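Local structure of C alpha-dehydrogenase (Sphingobium sp. SYK-6, 4YAC) at residues A[139-144]-A[169-174]; A[163-168]-A[182-187]; A[235-240]-A[249-254]. The protein is a short-chain dehydrogenase/reductase that binds NADH and probably oxidises the C-alpha alcohol of lignin-derived beta-aryl ethers. All blocks are in the same frame, centred on the assembly; numbering follows the deposited sequence.

Contact 1: A[139-144]-A[169-174]; sequences ILITAS and ESLRVE
Leu171 reaches from helix 155-174 to the sheet and sets one methyl, CD2, against two isoleucines of strand 137-142. The closer meeting is with Ile141, whose CD1 lies 4.1 Å from Leu171 CD2, the two side chains crossing at about a right angle. With CG1 placed beside the backbone N (chi1 -73°) and CD1 extended beyond it, Ile141 sends its longer branch to the helix. Ile139 is the slacker neighbour: its shorter branch, CG2, stands 4.4 Å from Leu171 CD2, so one leucine methyl spans two residues of the same sheet face. Leu171 has its chi1 at -105°, away from a staggered position. No hydrogen bond crosses this apolar, fully buried patch. On the helix side turned from the sheet, Arg172 and Val173 are partly exposed, and Arg172 forms a salt bridge with Glu265 of the second subunit. Glu174 is buried instead, its carboxylate accepting from the backbone N-H groups of Thr153 and Ile100 of that subunit. A helix with one apolar flank laid on the parallel sheet is typical of the beta-alpha-beta crossover of the Rossmann fold, here the unit of strands 137-142 and 180-185.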
# COMPACT_ATOMS: atom_id res chain seq x y z
N ILE A 139 -7.62 -17.55 -0.64
CA ILE A 139 -7.94 -16.19 -0.22
C ILE A 139 -7.88 -15.25 -1.41
O ILE A 139 -6.85 -15.13 -2.07
CB ILE A 139 -6.98 -15.70 0.88
CG1 ILE A 139 -7.07 -16.61 2.11
CG2 ILE A 139 -7.31 -14.26 1.28
CD1 ILE A 139 -5.93 -16.43 3.09
N LEU A 140 -9.00 -14.59 -1.68
CA LEU A 140 -9.08 -13.56 -2.70
C LEU A 140 -9.16 -12.21 -2.03
O LEU A 140 -9.94 -12.02 -1.10
CB LEU A 140 -10.29 -13.76 -3.61
CG LEU A 140 -10.66 -12.59 -4.55
CD1 LEU A 140 -9.67 -12.46 -5.69
CD2 LEU A 140 -12.08 -12.76 -5.08
N ILE A 141 -8.35 -11.28 -2.51
CA ILE A 141 -8.45 -9.88 -2.14
C ILE A 141 -8.76 -9.10 -3.41
O ILE A 141 -8.05 -9.21 -4.41
CB ILE A 141 -7.15 -9.36 -1.48
CG1 ILE A 141 -7.03 -9.93 -0.07
CG2 ILE A 141 -7.15 -7.83 -1.41
CD1 ILE A 141 -5.66 -9.72 0.57
N THR A 142 -9.86 -8.34 -3.36
CA THR A 142 -10.22 -7.46 -4.47
C THR A 142 -9.75 -6.05 -4.14
O THR A 142 -10.30 -5.39 -3.27
CB THR A 142 -11.74 -7.45 -4.72
OG1 THR A 142 -12.20 -8.79 -4.93
CG2 THR A 142 -12.08 -6.60 -5.94
N ALA A 143 -8.71 -5.63 -4.84
CA ALA A 143 -8.18 -4.28 -4.69
C ALA A 143 -8.72 -3.41 -5.82
O ALA A 143 -9.92 -3.17 -5.88
CB ALA A 143 -6.66 -4.31 -4.68
N SER A 144 -7.84 -2.97 -6.71
CA SER A 144 -8.19 -2.02 -7.75
C SER A 144 -6.93 -1.72 -8.56
O SER A 144 -5.82 -1.95 -8.09
CB SER A 144 -8.76 -0.74 -7.14
OG SER A 144 -8.78 0.33 -8.06
N GLU A 169 0.37 -9.53 -1.43
CA GLU A 169 1.69 -10.02 -1.81
C GLU A 169 2.38 -10.68 -0.62
O GLU A 169 3.20 -11.58 -0.79
CB GLU A 169 2.55 -8.88 -2.36
CG GLU A 169 2.02 -8.30 -3.66
CD GLU A 169 3.05 -7.45 -4.38
OE1 GLU A 169 4.12 -7.99 -4.73
OE2 GLU A 169 2.78 -6.25 -4.60
N SER A 170 2.03 -10.24 0.59
CA SER A 170 2.56 -10.83 1.81
C SER A 170 1.98 -12.22 2.06
O SER A 170 2.69 -13.16 2.40
CB SER A 170 2.29 -9.92 3.01
OG SER A 170 3.05 -8.73 2.91
N LEU A 171 0.66 -12.34 1.90
CA LEU A 171 -0.00 -13.64 1.99
C LEU A 171 0.59 -14.60 0.97
O LEU A 171 0.77 -15.79 1.25
CB LEU A 171 -1.51 -13.48 1.75
CG LEU A 171 -2.52 -13.55 2.90
CD1 LEU A 171 -1.91 -13.46 4.29
CD2 LEU A 171 -3.55 -12.46 2.72
N ARG A 172 0.89 -14.08 -0.21
CA ARG A 172 1.42 -14.90 -1.30
C ARG A 172 2.71 -15.62 -0.90
O ARG A 172 2.98 -16.72 -1.37
CB ARG A 172 1.67 -14.02 -2.52
CG ARG A 172 1.98 -14.79 -3.79
CD ARG A 172 2.44 -13.88 -4.91
NE ARG A 172 2.62 -14.61 -6.16
CZ ARG A 172 3.21 -14.10 -7.24
NH1 ARG A 172 3.68 -12.86 -7.23
NH2 ARG A 172 3.33 -14.85 -8.33
N VAL A 173 3.50 -14.99 -0.04
CA VAL A 173 4.77 -15.57 0.41
C VAL A 173 4.54 -16.70 1.41
O VAL A 173 5.22 -17.73 1.35
CB VAL A 173 5.68 -14.50 1.06
CG1 VAL A 173 6.91 -15.14 1.71
CG2 VAL A 173 6.11 -13.46 0.04
N GLU A 174 3.61 -16.50 2.33
CA GLU A 174 3.51 -17.36 3.51
C GLU A 174 2.43 -18.44 3.43
O GLU A 174 2.48 -19.42 4.18
CB GLU A 174 3.29 -16.49 4.76
CG GLU A 174 4.45 -15.53 5.02
CD GLU A 174 4.36 -14.80 6.34
OE1 GLU A 174 3.85 -15.38 7.33
OE2 GLU A 174 4.80 -13.63 6.40

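Contact 2: A[163-168]-A[182-187]; sequences AVRGLA and VSLLCP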
# COMPACT_ATOMS: atom_id res chain seq x y z
N ALA A 163 -2.38 -0.58 0.17
CA ALA A 163 -2.25 -1.31 1.42
C ALA A 163 -2.62 -2.78 1.26
O ALA A 163 -1.83 -3.65 1.61
CB ALA A 163 -3.12 -0.67 2.50
N VAL A 164 -3.80 -3.06 0.71
CA VAL A 164 -4.24 -4.45 0.63
C VAL A 164 -3.47 -5.18 -0.47
O VAL A 164 -3.37 -6.41 -0.43
CB VAL A 164 -5.76 -4.57 0.40
CG1 VAL A 164 -6.51 -4.06 1.62
CG2 VAL A 164 -6.19 -3.85 -0.86
N ARG A 165 -2.92 -4.46 -1.43
CA ARG A 165 -2.01 -5.09 -2.39
C ARG A 165 -0.81 -5.64 -1.64
O ARG A 165 -0.38 -6.77 -1.88
CB ARG A 165 -1.55 -4.12 -3.47
CG ARG A 165 -0.35 -4.64 -4.27
CD ARG A 165 0.11 -3.68 -5.34
NE ARG A 165 1.38 -4.12 -5.91
CZ ARG A 165 2.16 -3.37 -6.68
NH1 ARG A 165 1.81 -2.12 -6.97
NH2 ARG A 165 3.30 -3.86 -7.14
N GLY A 166 -0.26 -4.84 -0.73
CA GLY A 166 0.87 -5.26 0.08
C GLY A 166 0.52 -6.48 0.90
O GLY A 166 1.30 -7.44 0.99
N LEU A 167 -0.67 -6.45 1.50
CA LEU A 167 -1.14 -7.57 2.29
C LEU A 167 -1.26 -8.82 1.43
O LEU A 167 -0.87 -9.91 1.84
CB LEU A 167 -2.49 -7.26 2.94
CG LEU A 167 -3.16 -8.42 3.68
CD1 LEU A 167 -2.27 -8.97 4.78
CD2 LEU A 167 -4.50 -7.98 4.25
N ALA A 168 -1.79 -8.65 0.22
CA ALA A 168 -1.95 -9.77 -0.70
C ALA A 168 -0.59 -10.38 -1.08
O ALA A 168 -0.43 -11.60 -1.06
CB ALA A 168 -2.70 -9.34 -1.95
N VAL A 182 -3.65 -17.78 -3.06
CA VAL A 182 -3.91 -16.36 -2.93
C VAL A 182 -4.12 -15.74 -4.30
O VAL A 182 -3.36 -16.01 -5.23
CB VAL A 182 -2.76 -15.63 -2.22
CG1 VAL A 182 -3.10 -14.16 -2.02
CG2 VAL A 182 -2.45 -16.28 -0.88
N SER A 183 -5.17 -14.93 -4.42
CA SER A 183 -5.43 -14.17 -5.64
C SER A 183 -5.67 -12.70 -5.32
O SER A 183 -6.32 -12.36 -4.33
CB SER A 183 -6.64 -14.73 -6.39
OG SER A 183 -6.40 -16.05 -6.85
N LEU A 184 -5.14 -11.84 -6.19
CA LEU A 184 -5.33 -10.40 -6.09
C LEU A 184 -6.00 -9.89 -7.36
O LEU A 184 -5.37 -9.84 -8.42
CB LEU A 184 -4.00 -9.69 -5.85
CG LEU A 184 -4.04 -8.16 -5.79
CD1 LEU A 184 -4.86 -7.69 -4.59
CD2 LEU A 184 -2.62 -7.63 -5.71
N LEU A 185 -7.27 -9.54 -7.24
CA LEU A 185 -8.04 -8.97 -8.35
C LEU A 185 -7.97 -7.45 -8.31
O LEU A 185 -8.23 -6.85 -7.27
CB LEU A 185 -9.49 -9.43 -8.29
CG LEU A 185 -10.46 -8.79 -9.28
CD1 LEU A 185 -10.13 -9.18 -10.72
CD2 LEU A 185 -11.90 -9.16 -8.93
N CYS A 186 -7.63 -6.84 -9.44
CA CYS A 186 -7.55 -5.39 -9.55
C CYS A 186 -8.45 -4.88 -10.67
O CYS A 186 -7.99 -4.69 -11.79
CB CYS A 186 -6.10 -4.95 -9.81
SG CYS A 186 -4.97 -5.31 -8.45
N PRO A 187 -9.73 -4.65 -10.36
CA PRO A 187 -10.65 -4.10 -11.36
C PRO A 187 -10.26 -2.69 -11.78
O PRO A 187 -9.58 -2.00 -11.03
CB PRO A 187 -12.00 -4.09 -10.63
CG PRO A 187 -11.85 -5.03 -9.48
CD PRO A 187 -10.42 -4.93 -9.08
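Ala168 and Leu184 mark where helix 163-168 and strand 182-185 come nearest, their CA atoms 6.4 Å apart. The two axes pass 9.2 Å from each other at closest and run nearly antiparallel, at 157°, because the chain leaves the helix and turns back to enter the sheet. The small side chain of Ala168 packs against Leu184: its CB is 3.8 Å from Leu184 CD1 and 4.1 Å from Leu184 CD2, so it nestles against both tips of the fork. Leu184 gets there with CG anti to its backbone N (chi1 178°), which brings both methyls to Ala168. This is the second half of a beta-alpha-beta crossover in the Rossmann-like core, where helix 155-174 covers strands 137-142 and 180-185 together; Ile141 of the first strand also packs on Ala168 and Leu184. One turn earlier, Arg165 lends only its hydrocarbon part, its CG lying 4.0 Å from Leu184 CD2. The extended chain then carries the guanidinium past the leucine, where NE forms a salt bridge with Glu169 and NH1 donates to the carbonyl O of Ala147. At the other end of the contact Val182 presents CG1 to a backbone atom rather than a side chain, 3.8 Å from Ala168 O, while Phe247 packs against the same valine.

Contact 3: A[235-240]-A[249-254]; sequences GRVVLD and VLPYPE
Pro251, which meets Val237 across this contact, also lies over one face of the Tyr252 ring: its CG stands 3.9 Å above the ring plane, offset toward the rim. At the far end of that ring the hydroxyl has a weak hydrogen bond with Gly188 N, and Ile225 of helix 217-228 packs against the tyrosine. The pyrrolidine ring therefore serves two neighbours at once, because the same CG faces Val237 CG1 at 4.2 Å. Pro251 is held in this pose by an inverse gamma turn centred on it, closed by a short but weak bond from Tyr252 N to Leu250 O.

On the helix, Val237 does the work alone. Its chi1 of 173° puts CG1 anti to the backbone N, where it touches both Val249 and Pro251. The closer partner is Val249, CG1 to CG1 at 3.6 Å, a tight methyl pair in which the two side chains slide past each other in opposite directions. No hydrogen bond joins the segments, so the grip is purely apolar. From the second subunit Tyr273 packs on both Val237 and Pro251, bringing the dimer partner up to this seam.

In the fold, helix 231-243 packs beside helix 17-28, which receives Val238 and Leu239, and against strands 137-142 and 180-185, where Val238 meets Leu140 and Leu185. Val249 belongs to strand 248-249, at one edge of the sheet within this chain, hydrogen-bonded through its backbone to Leu184 and Cys186 of the neighbouring segment, and from there the chain runs on through Pro251 into helix 255-271.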
# COMPACT_ATOMS: atom_id res chain seq x y z
N GLY A 235 -16.83 -11.96 -12.35
CA GLY A 235 -16.96 -13.10 -11.45
C GLY A 235 -16.36 -14.35 -12.07
O GLY A 235 -15.75 -15.16 -11.37
N ARG A 236 -16.51 -14.49 -13.38
CA ARG A 236 -15.96 -15.65 -14.07
C ARG A 236 -14.44 -15.56 -14.19
O ARG A 236 -13.76 -16.58 -14.16
CB ARG A 236 -16.60 -15.78 -15.46
CG ARG A 236 -18.05 -16.22 -15.37
CD ARG A 236 -18.75 -16.19 -16.71
NE ARG A 236 -20.08 -16.79 -16.59
CZ ARG A 236 -21.20 -16.32 -17.13
NH1 ARG A 236 -21.18 -15.21 -17.86
NH2 ARG A 236 -22.34 -16.96 -16.94
N VAL A 237 -13.92 -14.35 -14.32
CA VAL A 237 -12.47 -14.14 -14.31
C VAL A 237 -11.92 -14.62 -12.97
O VAL A 237 -10.88 -15.27 -12.91
CB VAL A 237 -12.10 -12.65 -14.53
CG1 VAL A 237 -10.60 -12.42 -14.33
CG2 VAL A 237 -12.53 -12.20 -15.91
N VAL A 238 -12.64 -14.29 -11.90
CA VAL A 238 -12.23 -14.68 -10.56
C VAL A 238 -12.27 -16.19 -10.42
O VAL A 238 -11.32 -16.80 -9.93
CB VAL A 238 -13.14 -14.04 -9.49
CG1 VAL A 238 -12.99 -14.76 -8.14
CG2 VAL A 238 -12.81 -12.58 -9.35
N LEU A 239 -13.38 -16.79 -10.85
CA LEU A 239 -13.55 -18.23 -10.75
C LEU A 239 -12.38 -18.94 -11.40
O LEU A 239 -11.81 -19.88 -10.85
CB LEU A 239 -14.86 -18.66 -11.41
CG LEU A 239 -15.10 -20.17 -11.47
CD1 LEU A 239 -15.10 -20.78 -10.07
CD2 LEU A 239 -16.41 -20.46 -12.18
N ASP A 240 -12.00 -18.45 -12.58
CA ASP A 240 -10.93 -19.05 -13.34
C ASP A 240 -9.58 -18.89 -12.63
O ASP A 240 -8.74 -19.79 -12.69
CB ASP A 240 -10.90 -18.42 -14.74
CG ASP A 240 -9.58 -18.61 -15.44
OD1 ASP A 240 -9.35 -19.71 -15.99
OD2 ASP A 240 -8.78 -17.66 -15.45
N VAL A 249 -4.46 -11.14 -10.90
CA VAL A 249 -5.67 -11.12 -11.72
C VAL A 249 -5.90 -9.69 -12.19
O VAL A 249 -6.62 -8.91 -11.57
CB VAL A 249 -6.90 -11.65 -10.94
CG1 VAL A 249 -8.05 -11.91 -11.90
CG2 VAL A 249 -6.55 -12.93 -10.20
N LEU A 250 -5.25 -9.38 -13.31
CA LEU A 250 -5.26 -8.04 -13.90
C LEU A 250 -5.69 -8.15 -15.36
O LEU A 250 -4.86 -8.08 -16.26
CB LEU A 250 -3.86 -7.41 -13.81
CG LEU A 250 -3.06 -7.61 -12.52
CD1 LEU A 250 -1.59 -7.33 -12.77
CD2 LEU A 250 -3.59 -6.74 -11.42
N PRO A 251 -6.99 -8.34 -15.60
CA PRO A 251 -7.42 -8.71 -16.96
C PRO A 251 -7.51 -7.53 -17.94
O PRO A 251 -8.48 -7.42 -18.68
CB PRO A 251 -8.79 -9.34 -16.72
CG PRO A 251 -9.32 -8.65 -15.52
CD PRO A 251 -8.13 -8.29 -14.66
N TYR A 252 -6.48 -6.68 -17.96
CA TYR A 252 -6.46 -5.51 -18.83
C TYR A 252 -5.10 -5.31 -19.49
O TYR A 252 -4.25 -4.59 -18.96
CB TYR A 252 -6.84 -4.26 -18.03
CG TYR A 252 -8.04 -4.47 -17.15
CD1 TYR A 252 -9.29 -4.70 -17.71
CD2 TYR A 252 -7.93 -4.46 -15.77
CE1 TYR A 252 -10.39 -4.92 -16.91
CE2 TYR A 252 -9.03 -4.67 -14.97
CZ TYR A 252 -10.26 -4.89 -15.55
OH TYR A 252 -11.37 -5.10 -14.76
N PRO A 253 -4.88 -5.95 -20.65
CA PRO A 253 -3.60 -5.82 -21.36
C PRO A 253 -3.30 -4.38 -21.78
O PRO A 253 -2.16 -4.07 -22.12
CB PRO A 253 -3.78 -6.73 -22.59
CG PRO A 253 -4.93 -7.62 -22.27
CD PRO A 253 -5.81 -6.87 -21.34
N GLU A 254 -4.32 -3.52 -21.76
CA GLU A 254 -4.15 -2.11 -22.10
C GLU A 254 -3.11 -1.43 -21.22
O GLU A 254 -2.27 -0.67 -21.70
CB GLU A 254 -5.46 -1.35 -21.95
CG GLU A 254 -6.63 -1.94 -22.66
CD GLU A 254 -7.46 -2.85 -21.78
OE1 GLU A 254 -6.93 -3.87 -21.30
OE2 GLU A 254 -8.65 -2.53 -21.56

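In the fold
Contacts 1 and 2 are two turns of one helix, 155-174, resting on adjacent strands, and their centres are only about 4 Å apart; backbone bonds such as Ile139 O to Ser183 N tie those strands together. Both lie in the core. Contact 3 is buried yet more peripheral, its centre about 12 Å from the centre of the chain and its Val237 partly exposed. It uses a different helix, 231-243, though Cys186 packs on Leu250 between contacts 2 and 3, and Leu140 touches Val238 between contacts 1 and 3. All three are held by apolar packing without a cross-segment hydrogen bond. Contact 2 adds a buried arginine, while contact 3 joins a helix to the end of the last strand and the turn after it. Each has the second subunit close by.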